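Local atomic coordinates of putative glycosidase ph117-related (Bacteroides thetaiotaomicron, PDB entry 5A7V), a protein that probably acts on beta-mannosides as a family GH130 glycosidase or phosphorylase, and binds mannose in a central pocket of a beta-propeller-like fold. Residues A[77-85]-A[146-157]; A[202-210]-A[272-280]. All coordinates share one frame; numbering follows the deposited sequence.

Contact 1: A[77-85]-A[146-157]. With MAN (alpha-D-mannopyranose), chain E.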
loop_
_atom_site.group_PDB
_atom_site.type_symbol
_atom_site.label_atom_id
_atom_site.label_comp_id
_atom_site.label_asym_id
_atom_site.label_seq_id
_atom_site.Cartn_x
_atom_site.Cartn_y
_atom_site.Cartn_z
ATOM N N PHE A 77 -2.758 8.134 7.570
ATOM C CA PHE A 77 -1.643 7.249 7.196
ATOM C C PHE A 77 -2.036 6.422 5.970
ATOM O O PHE A 77 -2.912 6.830 5.204
ATOM C CB PHE A 77 -1.111 6.461 8.443
ATOM C CG PHE A 77 -2.091 5.555 9.142
ATOM C CD1 PHE A 77 -3.159 6.073 9.873
ATOM C CD2 PHE A 77 -1.923 4.166 9.136
ATOM C CE1 PHE A 77 -3.991 5.241 10.584
ATOM C CE2 PHE A 77 -2.744 3.321 9.838
ATOM C CZ PHE A 77 -3.800 3.862 10.574
ATOM N N ASN A 78 -1.307 5.340 5.734
ATOM C CA ASN A 78 -1.552 4.290 4.715
ATOM C C ASN A 78 -2.414 4.735 3.530
ATOM O O ASN A 78 -3.614 4.462 3.510
ATOM C CB ASN A 78 -2.094 3.060 5.406
ATOM C CG ASN A 78 -1.059 2.419 6.330
ATOM O OD1 ASN A 78 0.035 2.951 6.531
ATOM N ND2 ASN A 78 -1.447 1.324 6.930
ATOM N N PRO A 79 -1.747 5.422 2.593
ATOM C CA PRO A 79 -2.469 6.118 1.516
ATOM C C PRO A 79 -2.432 5.402 0.179
ATOM O O PRO A 79 -1.465 4.714 -0.162
ATOM C CB PRO A 79 -1.666 7.417 1.388
ATOM C CG PRO A 79 -0.264 6.970 1.633
ATOM C CD PRO A 79 -0.361 5.910 2.671
ATOM N N ALA A 80 -3.495 5.593 -0.621
ATOM C CA ALA A 80 -3.451 5.312 -2.065
ATOM C C ALA A 80 -3.030 6.588 -2.773
ATOM O O ALA A 80 -3.241 7.690 -2.257
ATOM C CB ALA A 80 -4.826 4.907 -2.557
ATOM N N ALA A 81 -2.519 6.449 -3.995
ATOM C CA ALA A 81 -2.150 7.590 -4.798
ATOM C C ALA A 81 -2.394 7.268 -6.246
ATOM O O ALA A 81 -2.159 6.155 -6.692
ATOM C CB ALA A 81 -0.722 8.035 -4.565
ATOM N N THR A 82 -2.848 8.272 -6.986
ATOM C CA THR A 82 -3.094 8.119 -8.431
ATOM C C THR A 82 -2.950 9.458 -9.136
ATOM O O THR A 82 -2.734 10.487 -8.512
ATOM C CB THR A 82 -4.436 7.380 -8.680
ATOM O OG1 THR A 82 -4.531 6.871 -10.027
ATOM C CG2 THR A 82 -5.626 8.254 -8.375
ATOM N N LEU A 83 -3.167 9.421 -10.455
ATOM C CA LEU A 83 -3.197 10.589 -11.330
ATOM C C LEU A 83 -4.636 10.828 -11.759
ATOM O O LEU A 83 -5.309 9.893 -12.219
ATOM C CB LEU A 83 -2.323 10.317 -12.544
ATOM C CG LEU A 83 -2.250 11.367 -13.622
ATOM C CD1 LEU A 83 -1.552 12.604 -13.107
ATOM C CD2 LEU A 83 -1.594 10.821 -14.876
ATOM N N HIS A 84 -5.077 12.081 -11.640
ATOM C CA HIS A 84 -6.414 12.462 -12.139
ATOM C C HIS A 84 -6.403 13.911 -12.564
ATOM O O HIS A 84 -5.981 14.794 -11.826
ATOM C CB HIS A 84 -7.467 12.260 -11.030
ATOM C CG HIS A 84 -8.874 12.568 -11.454
ATOM N ND1 HIS A 84 -9.528 11.884 -12.454
ATOM C CD2 HIS A 84 -9.755 13.474 -10.977
ATOM C CE1 HIS A 84 -10.745 12.395 -12.607
ATOM N NE2 HIS A 84 -10.919 13.351 -11.711
ATOM N N ASP A 85 -6.868 14.131 -13.790
ATOM C CA ASP A 85 -7.019 15.494 -14.332
ATOM C C ASP A 85 -5.693 16.310 -14.150
ATOM O O ASP A 85 -5.694 17.489 -13.783
ATOM C CB ASP A 85 -8.216 16.159 -13.635
ATOM C CG ASP A 85 -9.583 15.597 -14.108
ATOM O OD1 ASP A 85 -9.633 14.724 -15.011
ATOM O OD2 ASP A 85 -10.625 16.040 -13.559
ATOM N N ASP A 146 -6.529 1.173 4.261
ATOM C CA ASP A 146 -5.366 0.768 3.468
ATOM C C ASP A 146 -5.642 0.605 1.960
ATOM O O ASP A 146 -5.425 -0.454 1.364
ATOM C CB ASP A 146 -4.719 -0.507 4.016
ATOM C CG ASP A 146 -4.238 -0.434 5.471
ATOM O OD1 ASP A 146 -4.246 0.648 6.059
ATOM O OD2 ASP A 146 -3.839 -1.531 5.942
ATOM N N PRO A 147 -6.109 1.699 1.339
ATOM C CA PRO A 147 -6.452 1.621 -0.094
ATOM C C PRO A 147 -5.233 1.557 -0.986
ATOM O O PRO A 147 -4.195 2.156 -0.705
ATOM C CB PRO A 147 -7.229 2.931 -0.342
ATOM C CG PRO A 147 -6.557 3.894 0.627
ATOM C CD PRO A 147 -6.305 3.052 1.873
ATOM N N ARG A 148 -5.379 0.861 -2.119
ATOM C CA ARG A 148 -4.449 0.983 -3.228
ATOM C C ARG A 148 -5.306 1.266 -4.474
ATOM O O ARG A 148 -6.373 0.665 -4.613
ATOM C CB ARG A 148 -3.650 -0.279 -3.506
ATOM C CG ARG A 148 -2.515 -0.499 -2.530
ATOM C CD ARG A 148 -2.816 -1.470 -1.549
ATOM N NE ARG A 148 -1.677 -1.979 -0.755
ATOM C CZ ARG A 148 -1.835 -2.246 0.515
ATOM N NH1 ARG A 148 -2.942 -2.009 1.130
ATOM N NH2 ARG A 148 -0.799 -2.690 1.211
ATOM N N ILE A 149 -4.826 2.181 -5.327
ATOM C CA ILE A 149 -5.635 2.572 -6.520
ATOM C C ILE A 149 -4.780 2.428 -7.775
ATOM O O ILE A 149 -3.623 2.850 -7.831
ATOM C CB ILE A 149 -6.172 4.003 -6.415
ATOM C CG1 ILE A 149 -7.206 4.073 -5.276
ATOM C CG2 ILE A 149 -6.799 4.463 -7.733
ATOM C CD1 ILE A 149 -7.666 5.453 -4.843
ATOM N N ALA A 150 -5.402 1.803 -8.793
ATOM C CA ALA A 150 -4.863 1.731 -10.151
ATOM C C ALA A 150 -5.995 2.098 -11.108
ATOM O O ALA A 150 -7.144 2.158 -10.670
ATOM C CB ALA A 150 -4.308 0.353 -10.443
ATOM N N VAL A 151 -5.663 2.378 -12.371
ATOM C CA VAL A 151 -6.704 2.822 -13.322
ATOM C C VAL A 151 -6.574 2.055 -14.627
ATOM O O VAL A 151 -5.475 1.815 -15.116
ATOM C CB VAL A 151 -6.623 4.342 -13.529
ATOM C CG1 VAL A 151 -5.366 4.821 -14.254
ATOM C CG2 VAL A 151 -7.874 4.910 -14.214
ATOM N N THR A 152 -7.721 1.711 -15.208
ATOM C CA THR A 152 -7.670 1.086 -16.529
ATOM C C THR A 152 -7.335 2.122 -17.597
ATOM O O THR A 152 -7.562 3.332 -17.407
ATOM C CB THR A 152 -8.972 0.384 -16.878
ATOM O OG1 THR A 152 -10.007 1.353 -17.110
ATOM C CG2 THR A 152 -9.404 -0.648 -15.861
ATOM N N ALA A 153 -6.897 1.639 -18.761
ATOM C CA ALA A 153 -6.682 2.531 -19.905
ATOM C C ALA A 153 -7.961 3.251 -20.372
ATOM O O ALA A 153 -7.889 4.287 -20.992
ATOM C CB ALA A 153 -6.080 1.760 -21.052
ATOM N N GLU A 154 -9.109 2.689 -20.035
ATOM C CA GLU A 154 -10.403 3.259 -20.371
ATOM C C GLU A 154 -10.936 4.221 -19.274
ATOM O O GLU A 154 -12.003 4.788 -19.417
ATOM C CB GLU A 154 -11.395 2.112 -20.662
ATOM C CG GLU A 154 -10.944 1.115 -21.809
ATOM C CD GLU A 154 -9.763 0.101 -21.502
ATOM O OE1 GLU A 154 -9.586 -0.457 -20.352
ATOM O OE2 GLU A 154 -9.018 -0.185 -22.516
ATOM N N GLY A 155 -10.191 4.370 -18.157
ATOM C CA GLY A 155 -10.478 5.414 -17.170
ATOM C C GLY A 155 -11.248 4.978 -15.926
ATOM O O GLY A 155 -11.761 5.820 -15.216
ATOM N N LEU A 156 -11.344 3.680 -15.684
ATOM C CA LEU A 156 -11.992 3.170 -14.467
ATOM C C LEU A 156 -10.938 2.991 -13.356
ATOM O O LEU A 156 -10.002 2.222 -13.533
ATOM C CB LEU A 156 -12.709 1.863 -14.729
ATOM C CG LEU A 156 -13.505 1.297 -13.568
ATOM C CD1 LEU A 156 -14.681 2.195 -13.245
ATOM C CD2 LEU A 156 -13.937 -0.147 -13.805
ATOM N N TYR A 157 -11.092 3.752 -12.271
ATOM C CA TYR A 157 -10.258 3.545 -11.080
ATOM C C TYR A 157 -10.770 2.342 -10.324
ATOM O O TYR A 157 -11.974 2.205 -10.021
ATOM C CB TYR A 157 -10.275 4.801 -10.208
ATOM C CG TYR A 157 -9.660 5.997 -10.872
ATOM C CD1 TYR A 157 -8.282 6.222 -10.848
ATOM C CD2 TYR A 157 -10.448 6.960 -11.525
ATOM C CE1 TYR A 157 -7.696 7.329 -11.433
ATOM C CE2 TYR A 157 -9.844 8.050 -12.151
ATOM C CZ TYR A 157 -8.476 8.234 -12.111
ATOM O OH TYR A 157 -7.926 9.344 -12.753
HETATM C C1 MAN E . -0.618 -4.382 8.931
HETATM C C2 MAN E . -0.780 -3.435 7.723
HETATM C C3 MAN E . -1.207 -1.988 8.036
HETATM C C4 MAN E . -0.446 -1.433 9.255
HETATM C C5 MAN E . 0.525 -2.458 9.872
HETATM C C6 MAN E . 1.158 -1.953 11.189
HETATM O O1 MAN E . 0.334 -5.544 8.640
HETATM O O2 MAN E . -1.768 -4.053 6.885
HETATM O O3 MAN E . -2.586 -1.876 8.327
HETATM O O4 MAN E . 0.205 -0.261 8.810
HETATM O O5 MAN E . -0.252 -3.669 10.133
HETATM O O6 MAN E . 0.130 -1.756 12.168
HETATM O O HOH W 1 -2.197 3.187 -4.433
HETATM O O HOH W 2 -2.851 4.669 -9.854
#
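Asn78 and Asp146 lie side by side at the sugar-binding end of two neighbouring, nearly parallel strands, 77-84 and 146-151, whose axes run 11° apart. With its CG beside its own backbone N (chi1 -66°), Asn78 swings its amide alongside the carboxylate: ND2 donates to Asp146 OD1 at 3.0 Å, from above the carboxylate plane, and reaches O4 of the mannose at 3.0 Å in a nearly straight bond (171°). Asp146 OD2 stands 2.7 Å from the sugar O3. Packing is tight just behind: Ala80 CB sits 3.8 Å from Pro147 CG and 3.7 Å from Ile149 CD1, while the Ile149 side chain crosses that of Thr82 at about a right angle, CG2 against Thr82 CB. One water accepts from Ile149 N and, weakly, Ala81 N; a second joins Thr82 OG1 to Ile149 O. Tyr157, starting the next strand, reaches across to partly exposed Leu83 and His84, its OH donating to Leu83 O (2.7 Å) and accepting from His84 ND1 (3.0 Å). The type I turn Thr152-Gly155, leading toward Tyr157, stays clear of 77-85 and puts Ala153 and Glu154 in solvent. Asn78 and Arg93 together hold Asp146 OD1, presenting ND2 and OD2 to the adjacent sugar oxygens O4 and O3.

Contact 2: A[202-210]-A[272-280]. With MAN (alpha-D-mannopyranose), chain E; MAN (alpha-D-mannopyranose), chain D; BMA (beta-D-mannopyranose), chain C.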
loop_
_atom_site.group_PDB
_atom_site.type_symbol
_atom_site.label_atom_id
_atom_site.label_comp_id
_atom_site.label_asym_id
_atom_site.label_seq_id
_atom_site.Cartn_x
_atom_site.Cartn_y
_atom_site.Cartn_z
ATOM N N CYS A 202 -7.793 -11.447 5.024
ATOM C CA CYS A 202 -6.877 -11.032 3.982
ATOM C C CYS A 202 -6.885 -9.520 3.790
ATOM O O CYS A 202 -7.827 -8.840 4.212
ATOM C CB CYS A 202 -7.168 -11.788 2.675
ATOM S SG CYS A 202 -8.842 -11.621 2.029
ATOM N N LYS A 203 -5.865 -9.027 3.081
ATOM C CA LYS A 203 -5.659 -7.596 2.851
ATOM C C LYS A 203 -4.499 -7.394 1.896
ATOM O O LYS A 203 -3.809 -8.364 1.566
ATOM C CB LYS A 203 -5.447 -6.824 4.172
ATOM C CG LYS A 203 -4.276 -7.348 5.033
ATOM C CD LYS A 203 -4.023 -6.475 6.283
ATOM C CE LYS A 203 -5.179 -6.501 7.232
ATOM N NZ LYS A 203 -4.978 -5.631 8.420
ATOM N N SER A 204 -4.312 -6.171 1.451
ATOM C CA SER A 204 -3.098 -5.714 0.738
ATOM C C SER A 204 -2.997 -6.283 -0.686
ATOM O O SER A 204 -2.270 -7.250 -0.936
ATOM C CB SER A 204 -1.841 -5.983 1.572
ATOM O OG SER A 204 -1.944 -5.257 2.788
ATOM N N GLY A 205 -3.763 -5.655 -1.594
ATOM C CA GLY A 205 -3.853 -6.095 -2.986
ATOM C C GLY A 205 -3.198 -5.154 -3.962
ATOM O O GLY A 205 -3.613 -3.980 -4.069
ATOM N N SER A 206 -2.212 -5.646 -4.720
ATOM C CA SER A 206 -1.388 -4.887 -5.691
ATOM C C SER A 206 -1.660 -5.393 -7.113
ATOM O O SER A 206 -1.111 -6.413 -7.570
ATOM C CB SER A 206 0.088 -5.131 -5.351
ATOM O OG SER A 206 0.410 -4.695 -4.024
ATOM N N ILE A 207 -2.559 -4.682 -7.801
ATOM C CA ILE A 207 -2.907 -4.990 -9.188
ATOM C C ILE A 207 -1.727 -4.691 -10.101
ATOM O O ILE A 207 -0.977 -3.736 -9.886
ATOM C CB ILE A 207 -4.201 -4.268 -9.590
ATOM C CG1 ILE A 207 -5.364 -4.715 -8.737
ATOM C CG2 ILE A 207 -4.533 -4.448 -11.071
ATOM C CD1 ILE A 207 -6.667 -3.948 -8.922
ATOM N N LEU A 208 -1.537 -5.544 -11.141
ATOM C CA LEU A 208 -0.481 -5.318 -12.120
ATOM C C LEU A 208 -0.787 -4.143 -13.057
ATOM O O LEU A 208 -1.912 -4.096 -13.624
ATOM C CB LEU A 208 -0.257 -6.594 -12.933
ATOM C CG LEU A 208 0.831 -6.554 -13.993
ATOM C CD1 LEU A 208 2.205 -6.372 -13.333
ATOM C CD2 LEU A 208 0.815 -7.826 -14.801
ATOM N N THR A 209 0.209 -3.305 -13.284
ATOM C CA THR A 209 0.138 -2.110 -14.134
ATOM C C THR A 209 1.368 -2.022 -15.028
ATOM O O THR A 209 2.365 -2.754 -14.833
ATOM C CB THR A 209 0.068 -0.819 -13.273
ATOM O OG1 THR A 209 1.349 -0.611 -12.608
ATOM C CG2 THR A 209 -1.042 -0.855 -12.259
ATOM N N GLU A 210 1.302 -1.105 -15.996
ATOM C CA GLU A 210 2.400 -0.788 -16.885
ATOM C C GLU A 210 2.296 0.673 -17.279
ATOM O O GLU A 210 1.183 1.187 -17.423
ATOM C CB GLU A 210 2.369 -1.684 -18.150
ATOM C CG GLU A 210 3.546 -1.520 -19.095
ATOM C CD GLU A 210 3.483 -2.401 -20.345
ATOM O OE1 GLU A 210 2.398 -2.956 -20.608
ATOM O OE2 GLU A 210 4.550 -2.502 -21.053
ATOM N N GLU A 272 4.350 -8.184 2.895
ATOM C CA GLU A 272 3.005 -7.644 2.696
ATOM C C GLU A 272 3.019 -6.697 1.508
ATOM O O GLU A 272 3.768 -5.740 1.417
ATOM C CB GLU A 272 2.561 -6.879 3.940
ATOM C CG GLU A 272 1.176 -6.221 3.772
ATOM C CD GLU A 272 0.522 -5.783 5.048
ATOM O OE1 GLU A 272 1.262 -5.660 6.091
ATOM O OE2 GLU A 272 -0.712 -5.609 5.062
ATOM N N CYS A 273 2.164 -7.008 0.529
ATOM C CA CYS A 273 2.121 -6.249 -0.748
ATOM C C CYS A 273 1.981 -4.763 -0.511
ATOM O O CYS A 273 1.255 -4.346 0.370
ATOM C CB CYS A 273 1.017 -6.818 -1.646
ATOM S SG CYS A 273 1.342 -8.522 -2.183
ATOM N N GLY A 274 2.667 -3.953 -1.329
ATOM C CA GLY A 274 2.635 -2.507 -1.209
ATOM C C GLY A 274 1.774 -1.831 -2.311
ATOM O O GLY A 274 0.589 -2.205 -2.455
ATOM N N PRO A 275 2.348 -0.915 -3.068
ATOM C CA PRO A 275 1.570 -0.275 -4.138
ATOM C C PRO A 275 1.297 -1.258 -5.291
ATOM O O PRO A 275 1.762 -2.389 -5.288
ATOM C CB PRO A 275 2.483 0.847 -4.611
ATOM C CG PRO A 275 3.860 0.401 -4.259
ATOM C CD PRO A 275 3.756 -0.439 -3.040
ATOM N N PRO A 276 0.542 -0.825 -6.326
ATOM C CA PRO A 276 0.360 -1.657 -7.543
ATOM C C PRO A 276 1.710 -2.139 -8.133
ATOM O O PRO A 276 2.720 -1.409 -8.074
ATOM C CB PRO A 276 -0.393 -0.697 -8.464
ATOM C CG PRO A 276 -1.177 0.170 -7.524
ATOM C CD PRO A 276 -0.250 0.407 -6.363
ATOM N N ALA A 277 1.719 -3.375 -8.626
ATOM C CA ALA A 277 2.914 -3.939 -9.236
ATOM C C ALA A 277 3.168 -3.322 -10.609
ATOM O O ALA A 277 2.217 -2.852 -11.257
ATOM C CB ALA A 277 2.806 -5.406 -9.320
ATOM N N ILE A 278 4.415 -3.306 -11.088
ATOM C CA ILE A 278 4.811 -2.608 -12.298
ATOM C C ILE A 278 5.551 -3.519 -13.256
ATOM O O ILE A 278 6.591 -4.086 -12.925
ATOM C CB ILE A 278 5.674 -1.365 -12.008
ATOM C CG1 ILE A 278 4.990 -0.445 -11.005
ATOM C CG2 ILE A 278 6.004 -0.623 -13.298
ATOM C CD1 ILE A 278 5.909 0.618 -10.411
ATOM N N TYR A 279 5.018 -3.622 -14.483
ATOM C CA TYR A 279 5.614 -4.391 -15.555
ATOM C C TYR A 279 6.757 -3.569 -16.196
ATOM O O TYR A 279 6.509 -2.462 -16.648
ATOM C CB TYR A 279 4.527 -4.695 -16.583
ATOM C CG TYR A 279 4.929 -5.635 -17.703
ATOM C CD1 TYR A 279 5.574 -5.155 -18.839
ATOM C CD2 TYR A 279 4.675 -6.990 -17.611
ATOM C CE1 TYR A 279 5.930 -6.020 -19.874
ATOM C CE2 TYR A 279 5.006 -7.868 -18.644
ATOM C CZ TYR A 279 5.646 -7.384 -19.757
ATOM O OH TYR A 279 5.992 -8.240 -20.779
ATOM N N THR A 280 7.984 -4.104 -16.218
ATOM C CA THR A 280 9.182 -3.414 -16.690
ATOM C C THR A 280 9.902 -4.332 -17.698
ATOM O O THR A 280 9.586 -5.538 -17.769
ATOM C CB THR A 280 10.178 -3.102 -15.528
ATOM O OG1 THR A 280 10.940 -4.283 -15.214
ATOM C CG2 THR A 280 9.484 -2.522 -14.336
HETATM C C1 MAN E . -0.618 -4.382 8.931
HETATM C C2 MAN E . -0.780 -3.435 7.723
HETATM C C3 MAN E . -1.207 -1.988 8.036
HETATM C C4 MAN E . -0.446 -1.433 9.255
HETATM C C5 MAN E . 0.525 -2.458 9.872
HETATM C C6 MAN E . 1.158 -1.953 11.189
HETATM O O1 MAN E . 0.334 -5.544 8.640
HETATM O O2 MAN E . -1.768 -4.053 6.885
HETATM O O3 MAN E . -2.586 -1.876 8.327
HETATM O O4 MAN E . 0.205 -0.261 8.810
HETATM O O5 MAN E . -0.252 -3.669 10.133
HETATM O O6 MAN E . 0.130 -1.756 12.168
HETATM C C1 MAN D . -4.372 -4.823 12.153
HETATM C C2 MAN D . -3.658 -3.751 11.447
HETATM C C3 MAN D . -4.553 -2.543 11.602
HETATM C C4 MAN D . -5.995 -2.764 11.160
HETATM C C5 MAN D . -6.555 -4.058 11.722
HETATM C C6 MAN D . -7.758 -4.559 10.952
HETATM O O1 MAN D . -4.396 -4.768 13.528
HETATM O O2 MAN D . -3.529 -3.987 10.050
HETATM O O3 MAN D . -4.080 -1.400 10.874
HETATM O O4 MAN D . -6.818 -1.677 11.622
HETATM O O5 MAN D . -5.615 -5.112 11.661
HETATM O O6 MAN D . -7.479 -4.787 9.566
HETATM C C1 BMA C . -4.215 -4.743 12.183
HETATM C C2 BMA C . -3.710 -3.430 11.574
HETATM C C3 BMA C . -4.771 -2.368 11.753
HETATM C C4 BMA C . -6.094 -2.849 11.190
HETATM C C5 BMA C . -6.428 -4.270 11.660
HETATM C C6 BMA C . -7.661 -4.839 10.983
HETATM O O1 BMA C . -3.308 -5.833 12.147
HETATM O O2 BMA C . -3.474 -3.586 10.168
HETATM O O3 BMA C . -4.390 -1.069 11.159
HETATM O O4 BMA C . -7.104 -1.929 11.635
HETATM O O5 BMA C . -5.348 -5.206 11.441
HETATM O O6 BMA C . -7.543 -4.888 9.558
HETATM O O HOH W 3 7.069 -2.098 -19.851
#
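The mannose pocket opens at one end of this parallel strand pairing, where Glu272 and Lys203 reach the sugars. Glu272 OE2 accepts from Ser204 OG at 2.6 Å on its anti lone pair and from O2 of the chain E mannose, also at 2.6 Å; its partner oxygen OE1 lies 2.7 Å from O1 of the same sugar. Two donors thus hold OE2, with Ser204 acting as a second-shell support. Lys203 bends at its third torsion (chi3 64°), passing its CD by Glu272 OE2 and sending NZ to O6 of the second sugar, modelled as alpha-mannose (chain D) or beta-mannose (chain C), at 2.9 Å in either form. Deeper, Ser206 OG faces two carbonyls, Gly274 O and Pro275 O, where the 274-276 loop interrupts the strand. Regular parallel pairing begins at Ala277, whose O takes Thr209 N and Thr209 OG1 (2.8 Å) from opposite faces of its carbonyl plane; Tyr279 N then bonds to Thr209 O at 2.8 Å. The Thr209 hydroxyl gets there by lying between its own backbone N and carbonyl carbon (chi1 69°). At the far end Glu210 runs alongside the Tyr279 ring, its OE1 paired with Lys219. Strand 205-212 is flanked by 225-229, whose Tyr228 touches Cys273 and Ala277; strand 283-291 packs Leu286 on Ser206 and Cys273, and strand 347-355 meets Pro275 and Ile278.

Overall arrangement
From the N terminus, strand 75-84 opens one four-stranded antiparallel sheet and strand 143-151 opens the next, and contact 1 closes the chain between them by joining these two edge strands. Contact 2 follows in series, bringing strand 205-212 beside 270-280 across another 61 residues; the two loops neither nest nor cross. Their centres lie 12 Å apart, and Arg148 of contact 1 joins them, its NH2 and NE probably bonded to Cys273 O and Gly274 O. Both contacts meet the same mannose, so successive sheets gathered round the centre, as blades of a propeller, each lend residues to one pocket, with Glu231, Tyr306 and Asp367 adding further bonds to the sugar.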